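Local atomic coordinates of sugar kinase MJ0406 (Methanococcus jannaschii, PDB entry 2C4E), a protein that phosphorylates a wide range of nucleosides, inosine, guanosine and cytidine above all, to their monophosphates, with ATP as the preferred phosphate donor and a divalent metal as cofactor. Residues A[7-12]-A[58-63]; A[48-53]-A[81-86]; A[171-176]-A[194-199]; A[178-183]-A[206-211]. One frame throughout, in Å; residues are numbered along the deposited sequence.

Contact 1: residues A[7-12]-A[58-63]; sequences KITCVG and NSELLS
The hydroxyl of T9 donates to the carboxylate of E60, with T9 OG1 2.5 Å from E60 OE2; the oxygen is met on its anti side, 23° out of the carboxylate plane. CG of E60 lies between its own backbone N and carbonyl carbon (chi1 64°), which swings the chain across to T9, CG coming 3.3 Å from T9 OG1. T9 OG1 is also bonded to T131 of the next strand. E60 OE1 is 4.3 Å from K7 NZ, too far for a salt bridge, and a long, weak ion pair with K87 also reaches it; both lysines would favour the charged acid. K7 NZ itself makes a weak hydrogen bond to N84 OD1. At the far end S63 OG donates to G12 O over 2.6 Å and is bonded to T14 as well. Between these ends a parallel ladder pairs I8 with S59 through V11 with L62: C10 N gives to E60 O at 2.9 Å (172° at the hydrogen), and C10 O takes L62 N. This is the pairing of strands 7-11 and 58-62 in the large sheet of the ribokinase fold, where 58-62 is an outermost strand within the chain. T9, V11, E60 and L62 face the side of helix 141-151; I8, C10, S59 and L61 face that of helix 44-54. C10 CB meets L61 CD1 at 4.2 Å.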
loop_
_atom_site.group_PDB
_atom_site.type_symbol
_atom_site.label_atom_id
_atom_site.label_comp_id
_atom_site.label_asym_id
_atom_site.label_seq_id
_atom_site.Cartn_x
_atom_site.Cartn_y
_atom_site.Cartn_z
ATOM N N LYS A 7 -28.900 -21.485 -5.818
ATOM C CA LYS A 7 -27.946 -20.677 -5.114
ATOM C C LYS A 7 -26.628 -20.866 -5.864
ATOM O O LYS A 7 -26.458 -21.784 -6.656
ATOM C CB LYS A 7 -27.889 -21.147 -3.654
ATOM C CG LYS A 7 -27.113 -20.303 -2.613
ATOM C CD LYS A 7 -27.443 -20.759 -1.176
ATOM C CE LYS A 7 -27.039 -19.737 -0.100
ATOM N NZ LYS A 7 -27.284 -20.227 1.303
ATOM N N ILE A 8 -25.718 -19.948 -5.633
ATOM C CA ILE A 8 -24.411 -19.993 -6.250
ATOM C C ILE A 8 -23.370 -19.822 -5.164
ATOM O O ILE A 8 -23.495 -18.938 -4.327
ATOM C CB ILE A 8 -24.264 -18.856 -7.282
ATOM C CG1 ILE A 8 -25.335 -19.005 -8.367
ATOM C CG2 ILE A 8 -22.855 -18.873 -7.888
ATOM C CD1 ILE A 8 -25.366 -17.880 -9.375
ATOM N N THR A 9 -22.359 -20.683 -5.188
ATOM C CA THR A 9 -21.186 -20.576 -4.341
ATOM C C THR A 9 -20.093 -19.883 -5.136
ATOM O O THR A 9 -19.841 -20.248 -6.275
ATOM C CB THR A 9 -20.678 -21.974 -3.963
ATOM O OG1 THR A 9 -21.699 -22.709 -3.264
ATOM C CG2 THR A 9 -19.514 -21.865 -2.982
ATOM N N CYS A 10 -19.497 -18.841 -4.572
ATOM C CA CYS A 10 -18.344 -18.186 -5.167
ATOM C C CYS A 10 -17.122 -18.466 -4.328
ATOM O O CYS A 10 -17.139 -18.222 -3.130
ATOM C CB CYS A 10 -18.546 -16.684 -5.219
ATOM S SG CYS A 10 -19.907 -16.217 -6.305
ATOM N N VAL A 11 -16.079 -18.978 -4.971
ATOM C CA VAL A 11 -14.861 -19.399 -4.316
ATOM C C VAL A 11 -13.739 -18.497 -4.813
ATOM O O VAL A 11 -13.586 -18.247 -6.016
ATOM C CB VAL A 11 -14.510 -20.869 -4.669
ATOM C CG1 VAL A 11 -13.181 -21.269 -4.066
ATOM C CG2 VAL A 11 -15.620 -21.816 -4.225
ATOM N N GLY A 12 -12.965 -17.979 -3.884
ATOM C CA GLY A 12 -11.796 -17.205 -4.236
ATOM C C GLY A 12 -11.661 -15.967 -3.376
ATOM O O GLY A 12 -12.186 -15.888 -2.266
ATOM N N ASN A 58 -29.487 -16.047 -4.346
ATOM C CA ASN A 58 -28.808 -16.255 -3.083
ATOM C C ASN A 58 -27.408 -16.723 -3.376
ATOM O O ASN A 58 -27.220 -17.590 -4.210
ATOM C CB ASN A 58 -29.559 -17.272 -2.225
ATOM C CG ASN A 58 -30.887 -16.738 -1.732
ATOM O OD1 ASN A 58 -30.978 -15.601 -1.276
ATOM N ND2 ASN A 58 -31.927 -17.547 -1.841
ATOM N N SER A 59 -26.419 -16.092 -2.766
ATOM C CA SER A 59 -25.043 -16.503 -2.955
ATOM C C SER A 59 -24.402 -16.826 -1.623
ATOM O O SER A 59 -24.855 -16.408 -0.557
ATOM C CB SER A 59 -24.232 -15.436 -3.698
ATOM O OG SER A 59 -24.183 -14.221 -2.982
ATOM N N GLU A 60 -23.347 -17.609 -1.703
ATOM C CA GLU A 60 -22.531 -17.920 -0.553
ATOM C C GLU A 60 -21.087 -17.747 -0.976
ATOM O O GLU A 60 -20.754 -17.905 -2.141
ATOM C CB GLU A 60 -22.805 -19.338 -0.034
ATOM C CG GLU A 60 -22.473 -20.496 -0.963
ATOM C CD GLU A 60 -22.711 -21.861 -0.306
ATOM O OE1 GLU A 60 -23.427 -21.921 0.710
ATOM O OE2 GLU A 60 -22.184 -22.887 -0.806
ATOM N N LEU A 61 -20.237 -17.427 -0.022
ATOM C CA LEU A 61 -18.857 -17.092 -0.290
ATOM C C LEU A 61 -17.916 -18.013 0.457
ATOM O O LEU A 61 -18.130 -18.301 1.651
ATOM C CB LEU A 61 -18.649 -15.638 0.128
ATOM C CG LEU A 61 -17.400 -14.847 -0.264
ATOM C CD1 LEU A 61 -17.228 -14.729 -1.749
ATOM C CD2 LEU A 61 -17.526 -13.465 0.358
ATOM N N LEU A 62 -16.890 -18.498 -0.236
ATOM C CA LEU A 62 -15.824 -19.280 0.377
ATOM C C LEU A 62 -14.516 -18.556 0.072
ATOM O O LEU A 62 -14.069 -18.541 -1.073
ATOM C CB LEU A 62 -15.785 -20.712 -0.168
ATOM C CG LEU A 62 -14.958 -21.699 0.667
ATOM C CD1 LEU A 62 -15.249 -23.110 0.197
ATOM C CD2 LEU A 62 -13.459 -21.410 0.590
ATOM N N SER A 63 -13.940 -17.939 1.105
ATOM C CA SER A 63 -12.683 -17.208 1.014
ATOM C C SER A 63 -11.905 -17.354 2.312
ATOM O O SER A 63 -12.483 -17.664 3.352
ATOM C CB SER A 63 -12.925 -15.706 0.806
ATOM O OG SER A 63 -13.810 -15.445 -0.262
#

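Contact 2: residues A[48-53]-A[81-86]; sequences TAVGIK and LDINIS
K53 lays its aliphatic chain along I83 and over the carbonyl of L81, the side chains of K53 and I83 running past each other in opposite directions with K53 CG 3.8 Å from I83 CG1. The surroundings are those of a helix packed against a C-terminal cap: D82 is the first residue after helix 73-80 to leave helical phi/psi, and its positive phi with two bonds back into the last turn defines a Schellman motif. Through this turn the loop 81-86 meets helix 44-54, which covers one face of the large sheet of the ribokinase fold and includes the substrate-binding residue N47. On the apolar side, V50 presents its two methyls to different partners: CG2 to I83 CD1 at 3.6 Å and CG1 to L81 CD1 at 4.1 Å, each pair of side chains crossing at about a right angle. I83 CD1 also comes within 3.8 Å of A49 O. With CG anti to the backbone N (chi1 -173°) and a bend at chi2 (67°), the lysine carries its ammonium up to the cap, where N58 OD1, its strongest partner, holds it together with the cap. The acid of D82 adds a long salt bridge, K53 NZ to D82 OD1 at 4.0 Å. The hydrogen bond that ties the lysine to the cap runs from K53 NZ to D82 O over 3.0 Å, and the nitrogen stands above the carbonyl plane, 39° out of it.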
loop_
_atom_site.group_PDB
_atom_site.type_symbol
_atom_site.label_atom_id
_atom_site.label_comp_id
_atom_site.label_asym_id
_atom_site.label_seq_id
_atom_site.Cartn_x
_atom_site.Cartn_y
_atom_site.Cartn_z
ATOM N N THR A 48 -18.324 -11.033 -7.331
ATOM C CA THR A 48 -19.297 -11.862 -8.023
ATOM C C THR A 48 -20.458 -12.218 -7.078
ATOM O O THR A 48 -21.609 -12.100 -7.455
ATOM C CB THR A 48 -18.621 -13.116 -8.606
ATOM O OG1 THR A 48 -17.526 -12.755 -9.469
ATOM C CG2 THR A 48 -19.562 -13.854 -9.529
ATOM N N ALA A 49 -20.155 -12.632 -5.845
ATOM C CA ALA A 49 -21.179 -13.014 -4.870
ATOM C C ALA A 49 -22.112 -11.877 -4.557
ATOM O O ALA A 49 -23.316 -12.079 -4.441
ATOM C CB ALA A 49 -20.548 -13.534 -3.580
ATOM N N VAL A 50 -21.552 -10.683 -4.393
ATOM C CA VAL A 50 -22.356 -9.500 -4.110
ATOM C C VAL A 50 -23.213 -9.122 -5.315
ATOM O O VAL A 50 -24.382 -8.803 -5.150
ATOM C CB VAL A 50 -21.478 -8.317 -3.625
ATOM C CG1 VAL A 50 -22.309 -7.030 -3.479
ATOM C CG2 VAL A 50 -20.838 -8.650 -2.306
ATOM N N GLY A 51 -22.650 -9.173 -6.522
ATOM C CA GLY A 51 -23.421 -8.918 -7.736
ATOM C C GLY A 51 -24.570 -9.893 -7.919
ATOM O O GLY A 51 -25.673 -9.514 -8.328
ATOM N N ILE A 52 -24.316 -11.158 -7.616
ATOM C CA ILE A 52 -25.339 -12.203 -7.719
ATOM C C ILE A 52 -26.471 -11.892 -6.755
ATOM O O ILE A 52 -27.646 -11.922 -7.125
ATOM C CB ILE A 52 -24.725 -13.588 -7.442
ATOM C CG1 ILE A 52 -23.850 -14.010 -8.634
ATOM C CG2 ILE A 52 -25.814 -14.613 -7.177
ATOM C CD1 ILE A 52 -22.874 -15.118 -8.298
ATOM N N LYS A 53 -26.114 -11.541 -5.525
ATOM C CA LYS A 53 -27.109 -11.274 -4.486
ATOM C C LYS A 53 -27.943 -10.054 -4.837
ATOM O O LYS A 53 -29.141 -10.051 -4.623
ATOM C CB LYS A 53 -26.446 -11.096 -3.125
ATOM C CG LYS A 53 -27.435 -10.992 -1.962
ATOM C CD LYS A 53 -28.204 -12.311 -1.725
ATOM C CE LYS A 53 -29.112 -12.208 -0.522
ATOM N NZ LYS A 53 -29.622 -13.533 -0.048
ATOM N N LEU A 81 -26.137 -7.610 3.571
ATOM C CA LEU A 81 -26.621 -8.011 2.258
ATOM C C LEU A 81 -27.169 -9.441 2.241
ATOM O O LEU A 81 -27.622 -9.902 1.199
ATOM C CB LEU A 81 -25.505 -7.862 1.216
ATOM C CG LEU A 81 -25.111 -6.410 0.926
ATOM C CD1 LEU A 81 -23.732 -6.339 0.284
ATOM C CD2 LEU A 81 -26.154 -5.734 0.034
ATOM N N ASP A 82 -27.128 -10.133 3.384
ATOM C CA ASP A 82 -27.643 -11.509 3.505
ATOM C C ASP A 82 -26.855 -12.483 2.628
ATOM O O ASP A 82 -27.411 -13.404 2.040
ATOM C CB ASP A 82 -29.141 -11.559 3.163
ATOM C CG ASP A 82 -29.891 -12.624 3.944
ATOM O OD1 ASP A 82 -29.484 -13.805 3.919
ATOM O OD2 ASP A 82 -30.910 -12.365 4.620
ATOM N N ILE A 83 -25.550 -12.269 2.532
ATOM C CA ILE A 83 -24.695 -13.186 1.803
ATOM C C ILE A 83 -24.173 -14.196 2.825
ATOM O O ILE A 83 -23.635 -13.812 3.850
ATOM C CB ILE A 83 -23.585 -12.426 1.049
ATOM C CG1 ILE A 83 -24.233 -11.643 -0.108
ATOM C CG2 ILE A 83 -22.554 -13.402 0.493
ATOM C CD1 ILE A 83 -23.323 -10.727 -0.843
ATOM N N ASN A 84 -24.381 -15.479 2.541
ATOM C CA ASN A 84 -23.989 -16.569 3.433
ATOM C C ASN A 84 -22.465 -16.611 3.473
ATOM O O ASN A 84 -21.821 -16.910 2.467
ATOM C CB ASN A 84 -24.583 -17.886 2.905
ATOM C CG ASN A 84 -24.336 -19.095 3.816
ATOM O OD1 ASN A 84 -25.169 -20.013 3.873
ATOM N ND2 ASN A 84 -23.218 -19.118 4.500
ATOM N N ILE A 85 -21.891 -16.276 4.626
ATOM C CA ILE A 85 -20.443 -16.283 4.789
ATOM C C ILE A 85 -20.041 -17.311 5.837
ATOM O O ILE A 85 -18.978 -17.201 6.438
ATOM C CB ILE A 85 -19.933 -14.879 5.153
ATOM C CG1 ILE A 85 -20.664 -14.336 6.402
ATOM C CG2 ILE A 85 -20.116 -13.963 3.981
ATOM C CD1 ILE A 85 -20.003 -13.159 7.041
ATOM N N SER A 86 -20.904 -18.311 6.018
ATOM C CA SER A 86 -20.663 -19.439 6.918
ATOM C C SER A 86 -19.408 -20.249 6.574
ATOM O O SER A 86 -18.816 -20.857 7.461
ATOM C CB SER A 86 -21.899 -20.364 6.971
ATOM O OG SER A 86 -22.024 -21.199 5.833
#

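Contact 3: residues A[171-176]-A[194-199]; sequences EMLLEI and SNLLNF
L173 and L174 supply the apolar side of helix 170-178 that meets L196, L197 and F199 at the end of helix 187-197, and dispersion between leucine methyls carries most of the contact. L173 CD2 touches L197 CD1 at 3.9 Å and L196 CD2 at 4.2 Å; the side chains of L173 and L197 cross at about a right angle. L197 splits its branches between two neighbours, since its other methyl, CD2, is 4.0 Å from the backbone N of L174 and 4.2 Å from L174 CB. The aromatic contact is a single tight approach: L174 CD1 stands 3.5 Å from F199 CZ, coming in obliquely. The first torsion of L174 (chi1 -178°) sets CG anti to the backbone N, and from there CD1 extends to the ring. F199 is itself placed by L197, whose CB lies 3.5 Å above one ring face, offset toward the rim, and by an edge-to-face contact with Y204; L174 and F199 also pack on R207. Polar order comes from the backbone at the helix end: N198 leaves helical angles with a positive phi (49°), and F199 N returns 3.0 Å to S194 O, which turns the phenylalanine toward the neighbouring helix. The leucines thus join the helices before and after strand 182-186 in the chain, packed against each other in the alpha/beta core of the ribokinase fold.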
loop_
_atom_site.group_PDB
_atom_site.type_symbol
_atom_site.label_atom_id
_atom_site.label_comp_id
_atom_site.label_asym_id
_atom_site.label_seq_id
_atom_site.Cartn_x
_atom_site.Cartn_y
_atom_site.Cartn_z
ATOM N N GLU A 171 -0.797 -28.840 -18.197
ATOM C CA GLU A 171 -1.444 -30.029 -17.615
ATOM C C GLU A 171 -2.535 -29.685 -16.600
ATOM O O GLU A 171 -3.627 -30.279 -16.590
ATOM C CB GLU A 171 -0.371 -30.925 -16.971
ATOM C CG GLU A 171 0.577 -31.592 -17.969
ATOM C CD GLU A 171 1.720 -30.699 -18.451
ATOM O OE1 GLU A 171 2.145 -29.781 -17.716
ATOM O OE2 GLU A 171 2.208 -30.925 -19.581
ATOM N N MET A 172 -2.236 -28.720 -15.744
ATOM C CA MET A 172 -3.167 -28.286 -14.732
ATOM C C MET A 172 -4.352 -27.523 -15.323
ATOM O O MET A 172 -5.476 -27.617 -14.833
ATOM C CB MET A 172 -2.457 -27.380 -13.747
ATOM C CG MET A 172 -3.297 -27.091 -12.536
ATOM S SD MET A 172 -2.469 -25.963 -11.448
ATOM C CE MET A 172 -3.624 -25.944 -10.060
ATOM N N LEU A 173 -4.093 -26.728 -16.346
ATOM C CA LEU A 173 -5.168 -26.000 -17.013
ATOM C C LEU A 173 -6.113 -26.956 -17.715
ATOM O O LEU A 173 -7.330 -26.770 -17.672
ATOM C CB LEU A 173 -4.602 -24.987 -18.019
ATOM C CG LEU A 173 -5.618 -24.023 -18.630
ATOM C CD1 LEU A 173 -6.340 -23.240 -17.531
ATOM C CD2 LEU A 173 -4.918 -23.082 -19.627
ATOM N N LEU A 174 -5.558 -27.982 -18.344
ATOM C CA LEU A 174 -6.360 -28.981 -19.020
ATOM C C LEU A 174 -7.217 -29.674 -17.970
ATOM O O LEU A 174 -8.407 -29.851 -18.164
ATOM C CB LEU A 174 -5.471 -29.989 -19.746
ATOM C CG LEU A 174 -6.171 -31.083 -20.543
ATOM C CD1 LEU A 174 -7.059 -30.487 -21.628
ATOM C CD2 LEU A 174 -5.114 -32.023 -21.157
ATOM N N GLU A 175 -6.623 -29.989 -16.828
ATOM C CA GLU A 175 -7.364 -30.695 -15.765
ATOM C C GLU A 175 -8.542 -29.896 -15.211
ATOM O O GLU A 175 -9.622 -30.438 -15.058
ATOM C CB GLU A 175 -6.425 -31.114 -14.633
ATOM C CG GLU A 175 -7.078 -32.015 -13.599
ATOM C CD GLU A 175 -7.390 -33.423 -14.095
ATOM O OE1 GLU A 175 -7.082 -33.763 -15.266
ATOM O OE2 GLU A 175 -7.939 -34.200 -13.290
ATOM N N ILE A 176 -8.363 -28.613 -14.912
ATOM C CA ILE A 176 -9.477 -27.850 -14.372
ATOM C C ILE A 176 -10.561 -27.620 -15.434
ATOM O O ILE A 176 -11.748 -27.655 -15.126
ATOM C CB ILE A 176 -8.988 -26.539 -13.708
ATOM C CG1 ILE A 176 -10.083 -25.951 -12.824
ATOM C CG2 ILE A 176 -8.518 -25.508 -14.754
ATOM C CD1 ILE A 176 -9.560 -25.009 -11.776
ATOM N N SER A 194 -5.190 -20.829 -25.333
ATOM C CA SER A 194 -5.348 -21.631 -26.548
ATOM C C SER A 194 -3.998 -21.989 -27.140
ATOM O O SER A 194 -3.790 -23.109 -27.612
ATOM C CB SER A 194 -6.215 -20.901 -27.573
ATOM O OG SER A 194 -7.511 -20.631 -27.051
ATOM N N ASN A 195 -3.069 -21.034 -27.110
ATOM C CA ASN A 195 -1.698 -21.281 -27.553
ATOM C C ASN A 195 -1.022 -22.310 -26.640
ATOM O O ASN A 195 -0.363 -23.234 -27.111
ATOM C CB ASN A 195 -0.911 -19.953 -27.598
ATOM C CG ASN A 195 0.491 -20.104 -28.182
ATOM O OD1 ASN A 195 1.486 -19.816 -27.512
ATOM N ND2 ASN A 195 0.576 -20.519 -29.440
ATOM N N LEU A 196 -1.225 -22.188 -25.332
ATOM C CA LEU A 196 -0.627 -23.131 -24.387
ATOM C C LEU A 196 -1.163 -24.557 -24.572
ATOM O O LEU A 196 -0.390 -25.519 -24.568
ATOM C CB LEU A 196 -0.835 -22.660 -22.952
ATOM C CG LEU A 196 -0.257 -23.540 -21.837
ATOM C CD1 LEU A 196 1.261 -23.583 -21.875
ATOM C CD2 LEU A 196 -0.763 -23.052 -20.482
ATOM N N LEU A 197 -2.477 -24.684 -24.759
ATOM C CA LEU A 197 -3.140 -25.987 -24.877
ATOM C C LEU A 197 -3.118 -26.579 -26.302
ATOM O O LEU A 197 -3.457 -27.750 -26.487
ATOM C CB LEU A 197 -4.598 -25.866 -24.413
ATOM C CG LEU A 197 -4.841 -25.454 -22.961
ATOM C CD1 LEU A 197 -6.259 -24.930 -22.755
ATOM C CD2 LEU A 197 -4.592 -26.618 -22.022
ATOM N N ASN A 198 -2.700 -25.783 -27.290
ATOM C CA ASN A 198 -2.944 -26.047 -28.718
ATOM C C ASN A 198 -4.418 -26.387 -28.948
ATOM O O ASN A 198 -4.756 -27.340 -29.648
ATOM C CB ASN A 198 -2.005 -27.123 -29.306
ATOM C CG ASN A 198 -2.103 -27.226 -30.837
ATOM O OD1 ASN A 198 -2.293 -26.229 -31.545
ATOM N ND2 ASN A 198 -1.971 -28.445 -31.353
ATOM N N PHE A 199 -5.286 -25.577 -28.353
ATOM C CA PHE A 199 -6.732 -25.741 -28.496
ATOM C C PHE A 199 -7.319 -24.755 -29.483
ATOM O O PHE A 199 -6.973 -23.575 -29.481
ATOM C CB PHE A 199 -7.418 -25.506 -27.151
ATOM C CG PHE A 199 -7.590 -26.743 -26.309
ATOM C CD1 PHE A 199 -8.548 -26.760 -25.303
ATOM C CD2 PHE A 199 -6.791 -27.866 -26.480
ATOM C CE1 PHE A 199 -8.711 -27.867 -24.498
ATOM C CE2 PHE A 199 -6.976 -28.989 -25.664
ATOM C CZ PHE A 199 -7.939 -28.978 -24.691
#

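Contact 4: residues A[178-183]-A[206-211]; sequences EHTNFL and ERVDAL
Strands 182-186 and 210-214 begin here in parallel register, F182 beside A210 and L183 beside L211, with L183 N 2.9 Å from A210 O and 173° at the hydrogen. Among side chains, E178 and R207 run side by side in the same direction, the carboxylate and guanidinium planes only 7° apart. R207 NE donates to E178 OE2 at 3.0 Å, on the anti side of that oxygen and somewhat tilted from both planes, while D203 O takes a bond from NH1; two partners would limit rotation of the guanidinium. Such parallel pairing, with helices 187-197 and 201-205 in the connection, belongs to the large central sheet of the ribokinase fold; strand 210-214 ends at the ATP-binding residue T214. L183 has CG anti to its backbone N (chi1 177°), which lays it beside L211, CD2 of L183 to CD1 of L211 at 4.1 Å, and L183 CB meets V208 CG1 at 4.2 Å. F182, edge-to-face with Y257, brings CD2 to within 4.2 Å of A210 CB. Just before the strands pair, N181 O is gripped by two donors: A210 N lies nearly in line with the carbonyl, whereas D209 N, 2.9 Å from N181 O, sits on a lone pair with a more bent bond. Earlier the backbones are linked through two waters, one donating to E178 O and R207 O, the other to T180 O and R207 O.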
loop_
_atom_site.group_PDB
_atom_site.type_symbol
_atom_site.label_atom_id
_atom_site.label_comp_id
_atom_site.label_asym_id
_atom_site.label_seq_id
_atom_site.Cartn_x
_atom_site.Cartn_y
_atom_site.Cartn_z
ATOM N N GLU A 178 -11.331 -29.667 -17.731
ATOM C CA GLU A 178 -12.018 -30.923 -17.934
ATOM C C GLU A 178 -13.080 -31.088 -16.835
ATOM O O GLU A 178 -13.972 -31.913 -16.965
ATOM C CB GLU A 178 -11.031 -32.101 -18.055
ATOM C CG GLU A 178 -10.306 -31.993 -19.406
ATOM C CD GLU A 178 -9.469 -33.177 -19.807
ATOM O OE1 GLU A 178 -8.845 -33.799 -18.921
ATOM O OE2 GLU A 178 -9.414 -33.446 -21.035
ATOM N N HIS A 179 -12.978 -30.270 -15.791
ATOM C CA HIS A 179 -13.966 -30.241 -14.694
ATOM C C HIS A 179 -14.729 -28.926 -14.640
ATOM O O HIS A 179 -15.167 -28.489 -13.571
ATOM C CB HIS A 179 -13.256 -30.486 -13.383
ATOM C CG HIS A 179 -12.566 -31.807 -13.327
ATOM N ND1 HIS A 179 -13.114 -32.917 -12.722
ATOM C CD2 HIS A 179 -11.377 -32.203 -13.836
ATOM C CE1 HIS A 179 -12.283 -33.937 -12.859
ATOM N NE2 HIS A 179 -11.217 -33.527 -13.522
ATOM N N THR A 180 -14.894 -28.300 -15.807
ATOM C CA THR A 180 -15.600 -27.029 -15.911
ATOM C C THR A 180 -16.797 -27.161 -16.844
ATOM O O THR A 180 -16.681 -27.759 -17.898
ATOM C CB THR A 180 -14.667 -25.938 -16.462
ATOM O OG1 THR A 180 -13.631 -25.663 -15.517
ATOM C CG2 THR A 180 -15.402 -24.616 -16.552
ATOM N N ASN A 181 -17.937 -26.620 -16.432
ATOM C CA ASN A 181 -19.117 -26.499 -17.297
ATOM C C ASN A 181 -19.152 -25.165 -18.048
ATOM O O ASN A 181 -19.332 -25.168 -19.255
ATOM C CB ASN A 181 -20.413 -26.703 -16.511
ATOM C CG ASN A 181 -20.516 -28.093 -15.946
ATOM O OD1 ASN A 181 -20.901 -29.078 -16.652
ATOM N ND2 ASN A 181 -20.131 -28.223 -14.701
ATOM N N PHE A 182 -18.977 -24.045 -17.348
ATOM C CA PHE A 182 -18.927 -22.722 -17.970
ATOM C C PHE A 182 -17.532 -22.183 -17.783
ATOM O O PHE A 182 -17.091 -21.998 -16.649
ATOM C CB PHE A 182 -19.861 -21.699 -17.313
ATOM C CG PHE A 182 -21.290 -22.144 -17.142
ATOM C CD1 PHE A 182 -21.699 -22.714 -15.943
ATOM C CD2 PHE A 182 -22.225 -21.942 -18.130
ATOM C CE1 PHE A 182 -23.018 -23.099 -15.757
ATOM C CE2 PHE A 182 -23.570 -22.318 -17.943
ATOM C CZ PHE A 182 -23.950 -22.896 -16.765
ATOM N N LEU A 183 -16.833 -21.941 -18.887
ATOM C CA LEU A 183 -15.491 -21.397 -18.876
ATOM C C LEU A 183 -15.532 -19.978 -19.423
ATOM O O LEU A 183 -15.930 -19.753 -20.572
ATOM C CB LEU A 183 -14.576 -22.272 -19.720
ATOM C CG LEU A 183 -13.125 -21.826 -19.898
ATOM C CD1 LEU A 183 -12.445 -21.817 -18.519
ATOM C CD2 LEU A 183 -12.452 -22.783 -20.850
ATOM N N GLU A 206 -15.281 -29.945 -26.482
ATOM C CA GLU A 206 -15.275 -31.365 -26.126
ATOM C C GLU A 206 -15.232 -31.533 -24.603
ATOM O O GLU A 206 -15.541 -32.593 -24.090
ATOM C CB GLU A 206 -14.094 -32.099 -26.769
ATOM C CG GLU A 206 -14.279 -32.330 -28.261
ATOM C CD GLU A 206 -13.066 -32.966 -28.925
ATOM O OE1 GLU A 206 -12.235 -33.574 -28.213
ATOM O OE2 GLU A 206 -12.935 -32.866 -30.162
ATOM N N ARG A 207 -14.852 -30.479 -23.891
ATOM C CA ARG A 207 -14.659 -30.549 -22.451
ATOM C C ARG A 207 -15.665 -29.743 -21.641
ATOM O O ARG A 207 -16.002 -30.150 -20.547
ATOM C CB ARG A 207 -13.258 -30.097 -22.120
ATOM C CG ARG A 207 -12.234 -31.079 -22.662
ATOM C CD ARG A 207 -10.872 -30.516 -22.864
ATOM N NE ARG A 207 -9.923 -31.548 -23.284
ATOM C CZ ARG A 207 -9.680 -31.909 -24.552
ATOM N NH1 ARG A 207 -10.312 -31.334 -25.578
ATOM N NH2 ARG A 207 -8.778 -32.854 -24.798
ATOM N N VAL A 208 -16.087 -28.589 -22.152
ATOM C CA VAL A 208 -16.995 -27.690 -21.420
ATOM C C VAL A 208 -18.334 -27.582 -22.138
ATOM O O VAL A 208 -18.485 -27.983 -23.298
ATOM C CB VAL A 208 -16.379 -26.280 -21.209
ATOM C CG1 VAL A 208 -14.982 -26.379 -20.651
ATOM C CG2 VAL A 208 -16.376 -25.455 -22.510
ATOM N N ASP A 209 -19.342 -27.100 -21.423
ATOM C CA ASP A 209 -20.644 -26.878 -22.033
ATOM C C ASP A 209 -20.763 -25.533 -22.721
ATOM O O ASP A 209 -21.482 -25.408 -23.708
ATOM C CB ASP A 209 -21.748 -26.980 -20.979
ATOM C CG ASP A 209 -21.836 -28.328 -20.348
ATOM O OD1 ASP A 209 -21.811 -29.362 -21.053
ATOM O OD2 ASP A 209 -22.024 -28.451 -19.124
ATOM N N ALA A 210 -20.089 -24.524 -22.178
ATOM C CA ALA A 210 -20.105 -23.184 -22.739
ATOM C C ALA A 210 -18.781 -22.517 -22.475
ATOM O O ALA A 210 -18.259 -22.550 -21.351
ATOM C CB ALA A 210 -21.226 -22.347 -22.156
ATOM N N LEU A 211 -18.227 -21.935 -23.539
ATOM C CA LEU A 211 -17.040 -21.129 -23.469
ATOM C C LEU A 211 -17.483 -19.705 -23.761
ATOM O O LEU A 211 -18.071 -19.447 -24.802
ATOM C CB LEU A 211 -16.053 -21.579 -24.560
ATOM C CG LEU A 211 -14.940 -20.604 -24.923
ATOM C CD1 LEU A 211 -14.035 -20.401 -23.725
ATOM C CD2 LEU A 211 -14.158 -21.123 -26.134
HETATM O O HOH W 1 -14.885 -32.409 -19.491
HETATM O O HOH W 2 -18.348 -29.950 -18.886
#

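Contacts 1 and 4 are buried pairings in the same large sheet, their centres about 19 Å apart, and both rest on parallel backbone ladders; contacts 2 and 3 are partly buried and join helices or helix ends by side chains. Contact 2 touches contact 1 directly, S59 OG bonding A49 O, so strand 58-62 is tied to the helix just before it. Contacts 3 and 4 also touch, the arginine of contact 4 being packed against by side chains of contact 3. The chemistry differs accordingly: a buried hydroxyl-acid pair in contact 1, a lysine on a helix cap in contact 2, apolar leucine and phenylalanine packing in contact 3, and a salt bridge with bridging waters in contact 4.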